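Local coordinates for class B carbapenemase GOB-18 (Elizabethkingia meningoseptica, PDB 5K0W), which probably hydrolyses beta-lactam antibiotics, carbapenems among them, as a subclass B3 metallo-beta-lactamase with two zinc ions in its active site, at residues A[30-35]-A[68-73]; A[224-229]-A[277-282]. All coordinates share one frame; numbering follows the deposited sequence. Where two conformers were deposited one is given.

Overall arrangement
From the N terminus the chain first runs through the loop 30-35, then makes the strands 38-41, 44-46, 55-59 and 62-66, and returns in the loop 68-73. Interaction 1 closes this excursion of 32 intervening residues, tying the N-terminal loop to the turn that leads into helix 73-83. Interaction 2 opens much later: helix 218-230 and the C-terminal helix 265-284 meet through residues 224-229 and 277-282, with strand 236-239 and helix 247-250 in between. The two closures follow in series, neither nested nor crossed. Their centres lie about 29 Å apart on opposite sides of the chain's centre, and only interaction 1 adjoins the zinc site.

Interaction 1 (A[30-35]-A[68-73]); sequences EWNQAY and TGTAES
Asn32 and Thr70 join the two loops through one side-chain hydrogen bond, in which Thr70 OG1 donates to Asn32 OD1 over 2.7 Å. The donor lies nearly on the extension of the amide C=O, at 164°. Thr70 presents its hydroxyl because OG1 sits between its own backbone N and carbonyl carbon (chi1 61°), and the two side chains cross at about a right angle.

Glu72 adds a flat contact. Its carboxylate stacks on the Asn32 amide with the planes 6° apart, and its CG comes within 3.3 Å of Asn32 OD1. A bend at the second torsion folds the carboxylate back over the amide. Asparagine suits its place because its amide oxygen takes the threonine proton while its flat amide offers a face to the carboxylate.

The apolar part is slight: Thr70 CG2 approaches Trp31 CE3 obliquely at 4.2 Å. Threonine suits this place, having a hydroxyl for the amide and a methyl for the indole.

Within 68-73, a type I beta turn from Thr70 to Ser73 brings Thr70 and Glu72 to the same partner. Through Trp31 the contact borders the dizinc site of a B3 metallo-beta-lactamase, the indole lying beside His241 and Asp102, ligands of the same zinc ion, as a second-shell neighbour.

Interaction 2 (A[224-229]-A[277-282]); sequences YTFGVM and KSYLNK
Phe226 and Tyr279 carry the whole contact between the two helices, each reaching from its own backbone toward the other. Their rings meet obliquely, with centroids 5.2 Å apart and planes inclined at 35°. The corner of the phenylalanine ring does the touching: CE2 of Phe226 lies 3.4 Å from CG of Tyr279, at the root of the tyrosine ring. Beside it, Phe226 CZ comes to 3.7 Å from Tyr279 CB, while Phe226 CD2 is 3.7 Å from Tyr279 CD2. The phenylalanine therefore spans the tyrosine from its methylene to one side of its ring. Tyr279 CG stands anti to its backbone N (chi1 161°), which turns the ring across to helix 218-230, with its CB end against Phe226 and its hydroxyl beyond the touching atoms.

This is helix-to-helix packing in the alpha-beta/beta-alpha fold of the metallo-beta-lactamases, joining helix 218-230 to the C-terminal helix 265-284. The backbones stay well apart, Phe226 CA being 9.4 Å from Tyr279 CA, a gap that two large aromatic side chains can bridge. Phenylalanine suits its buried position, since it also packs on the apolar Leu275, one turn earlier on helix 265-284, and on Pro201.

The polar end of the pair is the tyrosine hydroxyl. Tyrosine fits at 279 because its ring serves the apolar contact while its OH makes a weak hydrogen bond to the carbonyl of Gln219, near the start of helix 218-230. Inside each helix the usual i to i+4 bonds hold the backbone, such as Met229 N to Thr225 O at 3.0 Å. Farther along the C-terminal helix, Lys282 bonds through NZ to the carbonyl of Lys207 and makes a cation-pi contact with Phe209.

Interaction 1 (A[30-35]-A[68-73])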
loop_
_atom_site.group_PDB
_atom_site.type_symbol
_atom_site.label_atom_id
_atom_site.label_comp_id
_atom_site.label_asym_id
_atom_site.label_seq_id
_atom_site.Cartn_x
_atom_site.Cartn_y
_atom_site.Cartn_z
ATOM N N GLU A 30 -14.391 -9.198 -2.698
ATOM C CA GLU A 30 -13.596 -8.339 -3.589
ATOM C C GLU A 30 -12.072 -8.406 -3.356
ATOM O O GLU A 30 -11.309 -8.033 -4.245
ATOM C CB GLU A 30 -14.085 -6.876 -3.517
ATOM C CG GLU A 30 -15.529 -6.667 -3.942
ATOM C CD GLU A 30 -15.945 -5.233 -4.220
ATOM O OE1 GLU A 30 -15.444 -4.313 -3.530
ATOM O OE2 GLU A 30 -16.808 -5.033 -5.105
ATOM N N TRP A 31 -11.639 -8.878 -2.182
ATOM C CA TRP A 31 -10.224 -8.958 -1.830
ATOM C C TRP A 31 -9.447 -10.012 -2.593
ATOM O O TRP A 31 -8.287 -9.774 -2.950
ATOM C CB TRP A 31 -10.058 -9.161 -0.320
ATOM C CG TRP A 31 -10.267 -7.910 0.490
ATOM C CD1 TRP A 31 -10.904 -6.762 0.099
ATOM C CD2 TRP A 31 -9.870 -7.707 1.846
ATOM N NE1 TRP A 31 -10.916 -5.856 1.127
ATOM C CE2 TRP A 31 -10.303 -6.413 2.219
ATOM C CE3 TRP A 31 -9.223 -8.513 2.801
ATOM C CZ2 TRP A 31 -10.073 -5.890 3.496
ATOM C CZ3 TRP A 31 -9.006 -7.997 4.069
ATOM C CH2 TRP A 31 -9.406 -6.693 4.399
ATOM N N ASN A 32 -10.078 -11.182 -2.823
ATOM C CA ASN A 32 -9.477 -12.322 -3.530
ATOM C C ASN A 32 -10.032 -12.459 -4.943
ATOM O O ASN A 32 -9.648 -13.365 -5.669
ATOM C CB ASN A 32 -9.673 -13.614 -2.725
ATOM C CG ASN A 32 -9.370 -13.456 -1.256
ATOM O OD1 ASN A 32 -8.297 -12.976 -0.869
ATOM N ND2 ASN A 32 -10.323 -13.830 -0.414
ATOM N N GLN A 33 -10.917 -11.545 -5.331
ATOM C CA GLN A 33 -11.555 -11.500 -6.643
ATOM C C GLN A 33 -10.574 -10.939 -7.671
ATOM O O GLN A 33 -9.947 -9.905 -7.417
ATOM C CB GLN A 33 -12.824 -10.631 -6.555
ATOM C CG GLN A 33 -13.820 -10.831 -7.678
ATOM C CD GLN A 33 -14.718 -9.631 -7.831
ATOM O OE1 GLN A 33 -15.332 -9.141 -6.874
ATOM N NE2 GLN A 33 -14.829 -9.145 -9.048
ATOM N N ALA A 34 -10.445 -11.613 -8.829
ATOM C CA ALA A 34 -9.525 -11.207 -9.894
ATOM C C ALA A 34 -9.937 -9.911 -10.576
ATOM O O ALA A 34 -11.128 -9.620 -10.708
ATOM C CB ALA A 34 -9.395 -12.311 -10.929
ATOM N N TYR A 35 -8.943 -9.144 -11.013
ATOM C CA TYR A 35 -9.118 -7.904 -11.749
ATOM C C TYR A 35 -8.051 -7.854 -12.829
ATOM O O TYR A 35 -6.879 -8.130 -12.561
ATOM C CB TYR A 35 -9.028 -6.679 -10.828
ATOM C CG TYR A 35 -9.438 -5.387 -11.500
ATOM C CD1 TYR A 35 -10.775 -5.015 -11.584
ATOM C CD2 TYR A 35 -8.493 -4.532 -12.042
ATOM C CE1 TYR A 35 -11.164 -3.839 -12.216
ATOM C CE2 TYR A 35 -8.868 -3.351 -12.676
ATOM C CZ TYR A 35 -10.207 -3.008 -12.758
ATOM O OH TYR A 35 -10.604 -1.845 -13.366
ATOM N N THR A 68 0.954 -6.441 -1.910
ATOM C CA THR A 68 0.728 -7.785 -2.435
ATOM C C THR A 68 -0.606 -8.507 -2.182
ATOM O O THR A 68 -0.638 -9.726 -2.414
ATOM C CB THR A 68 1.810 -8.765 -1.915
ATOM O OG1 THR A 68 1.547 -9.122 -0.546
ATOM C CG2 THR A 68 3.242 -8.313 -2.174
ATOM N N GLY A 69 -1.643 -7.855 -1.658
ATOM C CA GLY A 69 -2.888 -8.577 -1.355
ATOM C C GLY A 69 -2.715 -9.687 -0.316
ATOM O O GLY A 69 -1.636 -9.812 0.264
ATOM N N THR A 70 -3.756 -10.545 -0.100
ATOM C CA THR A 70 -3.730 -11.665 0.868
ATOM C C THR A 70 -2.825 -12.793 0.361
ATOM O O THR A 70 -2.174 -12.620 -0.666
ATOM C CB THR A 70 -5.149 -12.177 1.150
ATOM O OG1 THR A 70 -5.728 -12.646 -0.068
ATOM C CG2 THR A 70 -6.034 -11.136 1.811
ATOM N N ALA A 71 -2.770 -13.946 1.072
ATOM C CA ALA A 71 -1.958 -15.110 0.662
ATOM C C ALA A 71 -2.373 -15.631 -0.709
ATOM O O ALA A 71 -1.515 -15.874 -1.554
ATOM C CB ALA A 71 -2.065 -16.224 1.687
ATOM N N GLU A 72 -3.682 -15.747 -0.942
ATOM C CA GLU A 72 -4.253 -16.227 -2.202
ATOM C C GLU A 72 -4.155 -15.236 -3.397
ATOM O O GLU A 72 -4.557 -15.577 -4.509
ATOM C CB GLU A 72 -5.671 -16.816 -1.994
ATOM C CG GLU A 72 -6.692 -15.864 -1.399
ATOM C CD GLU A 72 -6.777 -15.858 0.115
ATOM O OE1 GLU A 72 -7.877 -16.162 0.632
ATOM O OE2 GLU A 72 -5.772 -15.514 0.783
ATOM N N SER A 73 -3.602 -14.029 -3.160
ATOM C CA SER A 73 -3.415 -13.019 -4.202
ATOM C C SER A 73 -2.109 -13.278 -4.974
ATOM O O SER A 73 -1.900 -12.693 -6.045
ATOM C CB SER A 73 -3.387 -11.621 -3.596
ATOM O OG SER A 73 -2.088 -11.365 -3.093
#

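Interaction 2 (A[224-229]-A[277-282])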
loop_
_atom_site.group_PDB
_atom_site.type_symbol
_atom_site.label_atom_id
_atom_site.label_comp_id
_atom_site.label_asym_id
_atom_site.label_seq_id
_atom_site.Cartn_x
_atom_site.Cartn_y
_atom_site.Cartn_z
ATOM N N TYR A 224 -0.319 14.311 12.803
ATOM C CA TYR A 224 0.777 14.699 11.931
ATOM C C TYR A 224 0.360 14.359 10.485
ATOM O O TYR A 224 0.324 15.254 9.637
ATOM C CB TYR A 224 2.047 13.942 12.346
ATOM C CG TYR A 224 3.144 13.901 11.299
ATOM C CD1 TYR A 224 3.219 12.856 10.374
ATOM C CD2 TYR A 224 4.143 14.871 11.272
ATOM C CE1 TYR A 224 4.232 12.812 9.414
ATOM C CE2 TYR A 224 5.169 14.828 10.329
ATOM C CZ TYR A 224 5.210 13.799 9.400
ATOM O OH TYR A 224 6.235 13.766 8.479
ATOM N N THR A 225 -0.006 13.060 10.246
ATOM C CA THR A 225 -0.455 12.465 8.988
ATOM C C THR A 225 -1.455 13.327 8.245
ATOM O O THR A 225 -1.266 13.536 7.048
ATOM C CB THR A 225 -0.897 11.018 9.200
ATOM O OG1 THR A 225 0.215 10.317 9.708
ATOM C CG2 THR A 225 -1.322 10.324 7.902
ATOM N N PHE A 226 -2.488 13.854 8.941
ATOM C CA PHE A 226 -3.480 14.729 8.305
ATOM C C PHE A 226 -2.850 16.044 7.856
ATOM O O PHE A 226 -3.113 16.500 6.736
ATOM C CB PHE A 226 -4.728 14.942 9.184
ATOM C CG PHE A 226 -5.630 13.723 9.309
ATOM C CD1 PHE A 226 -6.366 13.262 8.220
ATOM C CD2 PHE A 226 -5.803 13.086 10.529
ATOM C CE1 PHE A 226 -7.218 12.157 8.347
ATOM C CE2 PHE A 226 -6.636 11.976 10.642
ATOM C CZ PHE A 226 -7.339 11.521 9.553
ATOM N N GLY A 227 -1.956 16.584 8.683
ATOM C CA GLY A 227 -1.248 17.817 8.361
ATOM C C GLY A 227 -0.417 17.693 7.097
ATOM O O GLY A 227 -0.614 18.444 6.143
ATOM N N VAL A 228 0.488 16.722 7.073
ATOM C CA VAL A 228 1.422 16.456 5.974
ATOM C C VAL A 228 0.716 16.025 4.651
ATOM O O VAL A 228 1.124 16.453 3.567
ATOM C CB VAL A 228 2.558 15.504 6.474
ATOM C CG1 VAL A 228 2.039 14.109 6.808
ATOM C CG2 VAL A 228 3.729 15.437 5.499
ATOM N N MET A 229 -0.378 15.246 4.755
ATOM C CA MET A 229 -1.129 14.776 3.585
ATOM C C MET A 229 -1.919 15.873 2.832
ATOM O O MET A 229 -2.104 15.757 1.620
ATOM C CB MET A 229 -1.984 13.541 3.912
ATOM C CG MET A 229 -1.197 12.246 3.916
ATOM S SD MET A 229 -2.154 10.763 4.330
ATOM C CE MET A 229 -2.626 10.183 2.694
ATOM N N LYS A 277 -12.303 14.724 9.718
ATOM C CA LYS A 277 -13.599 15.017 10.369
ATOM C C LYS A 277 -13.973 13.900 11.340
ATOM O O LYS A 277 -14.309 14.185 12.487
ATOM C CB LYS A 277 -14.718 15.219 9.322
ATOM C CG LYS A 277 -15.006 16.671 9.007
ATOM C CD LYS A 277 -15.765 16.834 7.687
ATOM C CE LYS A 277 -16.348 18.224 7.601
ATOM N NZ LYS A 277 -16.694 18.606 6.204
ATOM N N SER A 278 -13.871 12.632 10.901
ATOM C CA SER A 278 -14.178 11.504 11.787
ATOM C C SER A 278 -13.066 11.279 12.820
ATOM O O SER A 278 -13.373 10.912 13.954
ATOM C CB SER A 278 -14.569 10.237 11.027
ATOM O OG SER A 278 -13.547 9.817 10.150
ATOM N N TYR A 279 -11.795 11.596 12.458
ATOM C CA TYR A 279 -10.667 11.473 13.385
ATOM C C TYR A 279 -10.862 12.405 14.588
ATOM O O TYR A 279 -10.714 11.966 15.734
ATOM C CB TYR A 279 -9.320 11.734 12.681
ATOM C CG TYR A 279 -8.196 12.064 13.637
ATOM C CD1 TYR A 279 -7.659 11.090 14.480
ATOM C CD2 TYR A 279 -7.697 13.356 13.735
ATOM C CE1 TYR A 279 -6.659 11.401 15.401
ATOM C CE2 TYR A 279 -6.684 13.675 14.642
ATOM C CZ TYR A 279 -6.173 12.694 15.477
ATOM O OH TYR A 279 -5.181 13.013 16.371
ATOM N N LEU A 280 -11.216 13.684 14.311
ATOM C CA LEU A 280 -11.462 14.693 15.333
ATOM C C LEU A 280 -12.694 14.347 16.131
ATOM O O LEU A 280 -12.681 14.530 17.346
ATOM C CB LEU A 280 -11.575 16.109 14.751
ATOM C CG LEU A 280 -10.310 16.692 14.125
ATOM C CD1 LEU A 280 -10.653 17.710 13.028
ATOM C CD2 LEU A 280 -9.366 17.269 15.185
ATOM N N ASN A 281 -13.741 13.802 15.474
ATOM C CA ASN A 281 -14.963 13.410 16.170
ATOM C C ASN A 281 -14.690 12.291 17.159
ATOM O O ASN A 281 -15.325 12.226 18.218
ATOM C CB ASN A 281 -16.065 13.037 15.201
ATOM C CG ASN A 281 -17.394 13.521 15.668
ATOM O OD1 ASN A 281 -17.698 14.711 15.594
ATOM N ND2 ASN A 281 -18.185 12.612 16.210
ATOM N N LYS A 282 -13.699 11.437 16.842
ATOM C CA LYS A 282 -13.274 10.344 17.719
ATOM C C LYS A 282 -12.517 10.907 18.951
ATOM O O LYS A 282 -12.823 10.512 20.082
ATOM C CB LYS A 282 -12.434 9.302 16.944
ATOM C CG LYS A 282 -11.861 8.209 17.825
ATOM C CD LYS A 282 -11.679 6.901 17.102
ATOM C CE LYS A 282 -11.103 5.829 17.999
ATOM N NZ LYS A 282 -12.097 5.304 18.964
#